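Local coordinates for protein HP0420 homologue (Helicobacter felis, PDB 3LW3) that is of unknown function but adopts the hotdog fold of many acyl-thioester hydrolases and dehydratases, and so may act on a related acyl thioester, at residues 65-70 / 112-117; 58-63 / 122-127. One frame throughout, in Å; residues are numbered along the deposited sequence.

Contact 1: residues 65-70 / 112-117; sequences SFAALC and IRVEGE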
# COMPACT_ATOMS: atom_id res chain seq x y z
N SER B 65 -0.29 1.56 -5.74
CA SER B 65 0.66 2.65 -5.45
C SER B 65 1.80 2.73 -6.48
O SER B 65 2.11 3.80 -7.02
CB SER B 65 1.25 2.51 -4.02
OG SER B 65 0.26 2.69 -3.01
N PHE B 66 2.39 1.58 -6.76
CA PHE B 66 3.42 1.47 -7.76
C PHE B 66 2.88 1.90 -9.12
O PHE B 66 3.52 2.72 -9.78
CB PHE B 66 3.95 0.05 -7.78
CG PHE B 66 5.04 -0.19 -8.78
CD1 PHE B 66 6.09 0.71 -8.98
CD2 PHE B 66 5.07 -1.40 -9.46
CE1 PHE B 66 7.10 0.44 -9.91
CE2 PHE B 66 6.07 -1.70 -10.36
CZ PHE B 66 7.09 -0.76 -10.62
N ALA B 67 1.72 1.37 -9.54
CA ALA B 67 1.10 1.84 -10.83
C ALA B 67 0.98 3.39 -10.87
O ALA B 67 1.36 4.05 -11.86
CB ALA B 67 -0.30 1.26 -11.06
N ALA B 68 0.42 3.94 -9.78
CA ALA B 68 0.21 5.39 -9.66
C ALA B 68 1.54 6.15 -9.87
O ALA B 68 1.62 7.06 -10.67
CB ALA B 68 -0.40 5.72 -8.31
N LEU B 69 2.60 5.75 -9.15
CA LEU B 69 3.92 6.40 -9.29
C LEU B 69 4.45 6.27 -10.73
O LEU B 69 4.98 7.23 -11.27
CB LEU B 69 4.91 5.85 -8.26
CG LEU B 69 4.61 6.35 -6.85
CD1 LEU B 69 5.27 5.53 -5.67
CD2 LEU B 69 5.05 7.82 -6.78
N CYS B 70 4.27 5.11 -11.36
CA CYS B 70 4.74 4.91 -12.73
C CYS B 70 4.00 5.77 -13.78
O CYS B 70 4.59 6.15 -14.81
CB CYS B 70 4.65 3.44 -13.11
SG CYS B 70 5.78 2.38 -12.23
N ILE B 112 -3.78 10.82 -9.41
CA ILE B 112 -3.73 9.67 -10.33
C ILE B 112 -4.84 8.73 -9.89
O ILE B 112 -4.98 8.40 -8.69
CB ILE B 112 -2.35 8.94 -10.30
CG1 ILE B 112 -1.19 9.80 -10.84
CG2 ILE B 112 -2.36 7.67 -11.18
CD1 ILE B 112 -0.90 11.01 -10.20
N ARG B 113 -5.66 8.31 -10.84
CA ARG B 113 -6.74 7.36 -10.58
C ARG B 113 -6.26 5.96 -10.99
O ARG B 113 -5.64 5.79 -12.04
CB ARG B 113 -7.97 7.78 -11.40
CG ARG B 113 -8.95 6.71 -11.69
CD ARG B 113 -9.99 6.62 -10.68
NE ARG B 113 -10.46 7.92 -10.22
CZ ARG B 113 -11.70 8.39 -10.34
NH1 ARG B 113 -12.64 7.67 -10.97
NH2 ARG B 113 -12.01 9.58 -9.83
N VAL B 114 -6.53 4.97 -10.14
CA VAL B 114 -6.10 3.60 -10.41
C VAL B 114 -7.30 2.67 -10.36
O VAL B 114 -8.13 2.76 -9.44
CB VAL B 114 -5.00 3.11 -9.45
CG1 VAL B 114 -4.60 1.70 -9.79
CG2 VAL B 114 -3.75 4.00 -9.54
N GLU B 115 -7.47 1.83 -11.36
CA GLU B 115 -8.52 0.80 -11.31
C GLU B 115 -7.82 -0.53 -11.41
O GLU B 115 -6.91 -0.72 -12.21
CB GLU B 115 -9.47 0.93 -12.47
CG GLU B 115 -10.23 2.22 -12.44
CD GLU B 115 -11.23 2.34 -13.55
OE1 GLU B 115 -11.22 1.53 -14.51
OE2 GLU B 115 -12.04 3.29 -13.47
N GLY B 116 -8.24 -1.47 -10.57
CA GLY B 116 -7.67 -2.80 -10.64
C GLY B 116 -8.72 -3.74 -11.19
O GLY B 116 -9.90 -3.67 -10.75
N GLU B 117 -8.32 -4.59 -12.13
CA GLU B 117 -9.27 -5.50 -12.76
C GLU B 117 -8.82 -6.94 -12.75
O GLU B 117 -7.64 -7.25 -12.99
CB GLU B 117 -9.52 -5.12 -14.20
CG GLU B 117 -10.04 -3.73 -14.42
CD GLU B 117 -10.23 -3.48 -15.91
OE1 GLU B 117 -9.55 -4.13 -16.76
OE2 GLU B 117 -11.05 -2.60 -16.24
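The long helix that gives the hotdog fold its sausage rests here on the concave side of the sheet, with Ala-68 set against Ile-112 and Val-114 of the strand. Helix segment 65-70 and strand segment 112-117 pass 8.5 Å apart, axis to axis, and their chain directions differ by 137°, so the helix runs slantwise and roughly against the strand. Such a close approach suits the small residues on the helix side: since the side chains of Ala-67 and Ala-68 are single methyl groups, the strand can come up to the helix backbone itself.

Ala-68 faces two methyls at once. Its CB lies 4.0 Å from Ile-112 CG2 and 4.0 Å from Val-114 CG2. The Ile-112 methyl also comes up beside the helix backbone, with CG2 3.8 Å from Ala-68 CA. It is carried there because the side-chain rotation (chi1 -66°) sets CG2 anti to the backbone N, while CG1, placed beside the backbone N, passes 3.9 Å from Ala-68 O. Val-114 divides its branches between neighbours: CG2 takes Ala-68, and CG1, which is anti to the backbone N, extends toward Ala-67, where CG1 and CB are 4.5 Å apart in a looser contact. No hydrogen bond joins the segments, and all four touching residues are buried, so van der Waals packing carries the contact.

Strand 109-118 lies between 96-105 and 121-132 in the antiparallel sheet, and both neighbours extend the patch. Ala-100 touches Ile-112 and Val-114 from one flank, while on the other Phe-128 reaches both Val-114 and Ala-68. Ser-65 and Phe-66, on other parts of the helix surface, pack on Ala-57 and His-56 of the second subunit.

Contact 2: residues 58-63 / 122-127; sequences GFIVGA and KVFEGD
Phe-124 reaches out from the sheet to the N-terminal half of the central helix and meets Ile-60 and Val-61 there, contributing about half of the buried surface. The backbones stay well apart, with 8.3 Å between Ile-60 CA and Phe-124 CA, so side chains alone make the contact. In Phe-124 the ring carbon CG stands anti to the backbone N (chi1 175°), which carries the aromatic group out toward the helix.

The main partner of the ring is the CG2 methyl of Ile-60. It approaches one side of the ring obliquely, 3.6 Å from Phe-124 CD1, and also comes within 3.9 Å of Phe-124 CE1, so that one methyl rests against two adjoining ring carbons. The Ile-60 and Phe-124 side chains pass antiparallel to one another. Val-61, one residue on, adds a second branch farther along the same ring: its CG2 lies 4.3 Å from Phe-124 CE1, again at a slant.

The strand is irregular where this aromatic residue leaves it: a classic beta bulge sets Val-123 and Phe-124 together opposite Gly-116 of strand 109-118. On this same segment, Lys-122 and Glu-125 form a salt bridge of 2.6 Å between NZ and OE1, with the ammonium group nearly in line with the C-O bond of the acceptor. Phe-98 meets the Phe-124 ring edge-to-face, and Val-84 touches it as well. Val-61 also packs on Met-82 of the second subunit, which places this part of the helix close to the dimer interface.

With three buried apolar side chains and no hydrogen bond between the segments, the contact rests on shape and dispersion, while the charges of Lys-122 and Glu-125 are paired with each other and take no part in it.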
# COMPACT_ATOMS: atom_id res chain seq x y z
N GLY B 58 -2.04 -4.45 2.31
CA GLY B 58 -0.77 -3.82 1.97
C GLY B 58 -0.32 -4.17 0.55
O GLY B 58 0.17 -3.28 -0.17
N PHE B 59 -0.47 -5.43 0.13
CA PHE B 59 -0.09 -5.82 -1.23
C PHE B 59 -1.05 -5.31 -2.34
O PHE B 59 -0.60 -4.90 -3.43
CB PHE B 59 0.20 -7.32 -1.27
CG PHE B 59 1.41 -7.68 -0.43
CD1 PHE B 59 2.70 -7.37 -0.90
CD2 PHE B 59 1.27 -8.29 0.80
CE1 PHE B 59 3.83 -7.66 -0.14
CE2 PHE B 59 2.41 -8.56 1.57
CZ PHE B 59 3.66 -8.24 1.12
N ILE B 60 -2.35 -5.28 -2.06
CA ILE B 60 -3.31 -4.74 -3.04
C ILE B 60 -3.03 -3.23 -3.27
O ILE B 60 -2.79 -2.74 -4.40
CB ILE B 60 -4.74 -4.95 -2.59
CG1 ILE B 60 -5.07 -6.44 -2.46
CG2 ILE B 60 -5.72 -4.17 -3.50
CD1 ILE B 60 -4.65 -7.28 -3.64
N VAL B 61 -2.99 -2.48 -2.18
CA VAL B 61 -2.73 -1.05 -2.26
C VAL B 61 -1.27 -0.80 -2.74
O VAL B 61 -1.02 0.14 -3.46
CB VAL B 61 -3.05 -0.39 -0.94
CG1 VAL B 61 -2.69 1.10 -1.00
CG2 VAL B 61 -4.54 -0.66 -0.59
N GLY B 62 -0.32 -1.64 -2.33
CA GLY B 62 1.09 -1.51 -2.72
C GLY B 62 1.21 -1.59 -4.24
O GLY B 62 1.87 -0.77 -4.85
N ALA B 63 0.51 -2.56 -4.86
CA ALA B 63 0.53 -2.68 -6.33
C ALA B 63 -0.07 -1.40 -6.99
O ALA B 63 0.50 -0.85 -7.95
CB ALA B 63 -0.23 -3.92 -6.76
N LYS B 122 -13.84 -4.86 -12.52
CA LYS B 122 -13.19 -3.96 -11.57
C LYS B 122 -13.28 -4.56 -10.17
O LYS B 122 -14.38 -4.89 -9.71
CB LYS B 122 -13.85 -2.58 -11.56
CG LYS B 122 -13.04 -1.56 -10.75
CD LYS B 122 -13.42 -0.14 -11.13
CE LYS B 122 -14.87 0.07 -10.95
NZ LYS B 122 -15.16 1.57 -10.93
N VAL B 123 -12.14 -4.70 -9.50
CA VAL B 123 -12.11 -5.21 -8.11
C VAL B 123 -11.38 -4.25 -7.14
O VAL B 123 -11.31 -4.49 -5.93
CB VAL B 123 -11.44 -6.59 -8.01
CG1 VAL B 123 -12.27 -7.64 -8.78
CG2 VAL B 123 -10.00 -6.50 -8.57
N PHE B 124 -10.88 -3.14 -7.69
CA PHE B 124 -10.19 -2.11 -6.90
C PHE B 124 -10.37 -0.77 -7.59
O PHE B 124 -10.32 -0.67 -8.83
CB PHE B 124 -8.69 -2.45 -6.82
CG PHE B 124 -7.87 -1.40 -6.13
CD1 PHE B 124 -7.68 -1.45 -4.74
CD2 PHE B 124 -7.33 -0.33 -6.85
CE1 PHE B 124 -6.96 -0.47 -4.08
CE2 PHE B 124 -6.59 0.65 -6.19
CZ PHE B 124 -6.39 0.57 -4.82
N GLU B 125 -10.55 0.28 -6.80
CA GLU B 125 -10.49 1.63 -7.39
C GLU B 125 -9.91 2.62 -6.37
O GLU B 125 -10.19 2.50 -5.16
CB GLU B 125 -11.87 2.05 -7.91
CG GLU B 125 -12.87 2.32 -6.82
CD GLU B 125 -14.37 2.32 -7.26
OE1 GLU B 125 -14.68 2.41 -8.47
OE2 GLU B 125 -15.22 2.24 -6.35
N GLY B 126 -9.06 3.54 -6.83
CA GLY B 126 -8.51 4.51 -5.92
C GLY B 126 -7.99 5.76 -6.56
O GLY B 126 -7.66 5.72 -7.74
N ASP B 127 -7.92 6.85 -5.80
CA ASP B 127 -7.23 8.08 -6.20
C ASP B 127 -6.01 8.31 -5.30
O ASP B 127 -6.13 8.22 -4.07
CB ASP B 127 -8.18 9.29 -6.16
CG ASP B 127 -9.27 9.17 -7.20
OD1 ASP B 127 -8.93 8.98 -8.38
OD2 ASP B 127 -10.48 9.20 -6.87

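Followed from the N terminus, the chain passes strands 29-34, 37-42 and 54-55 before helix 57-72, which supplies one side of both contacts: its early turns to contact 2 and its later turns to contact 1. It then runs through strands 77-86 and 96-105 before strand 109-118 closes contact 1, and strand 121-132 follows to close contact 2. The loop of contact 1 is therefore nested inside that of contact 2. Their centres lie about 8 Å apart, and the two strand segments, neighbours in the sheet, are joined directly by a salt bridge between Arg-113 NE and Asp-127 OD1. Together the contacts fasten successive portions of one helix to two adjacent strands.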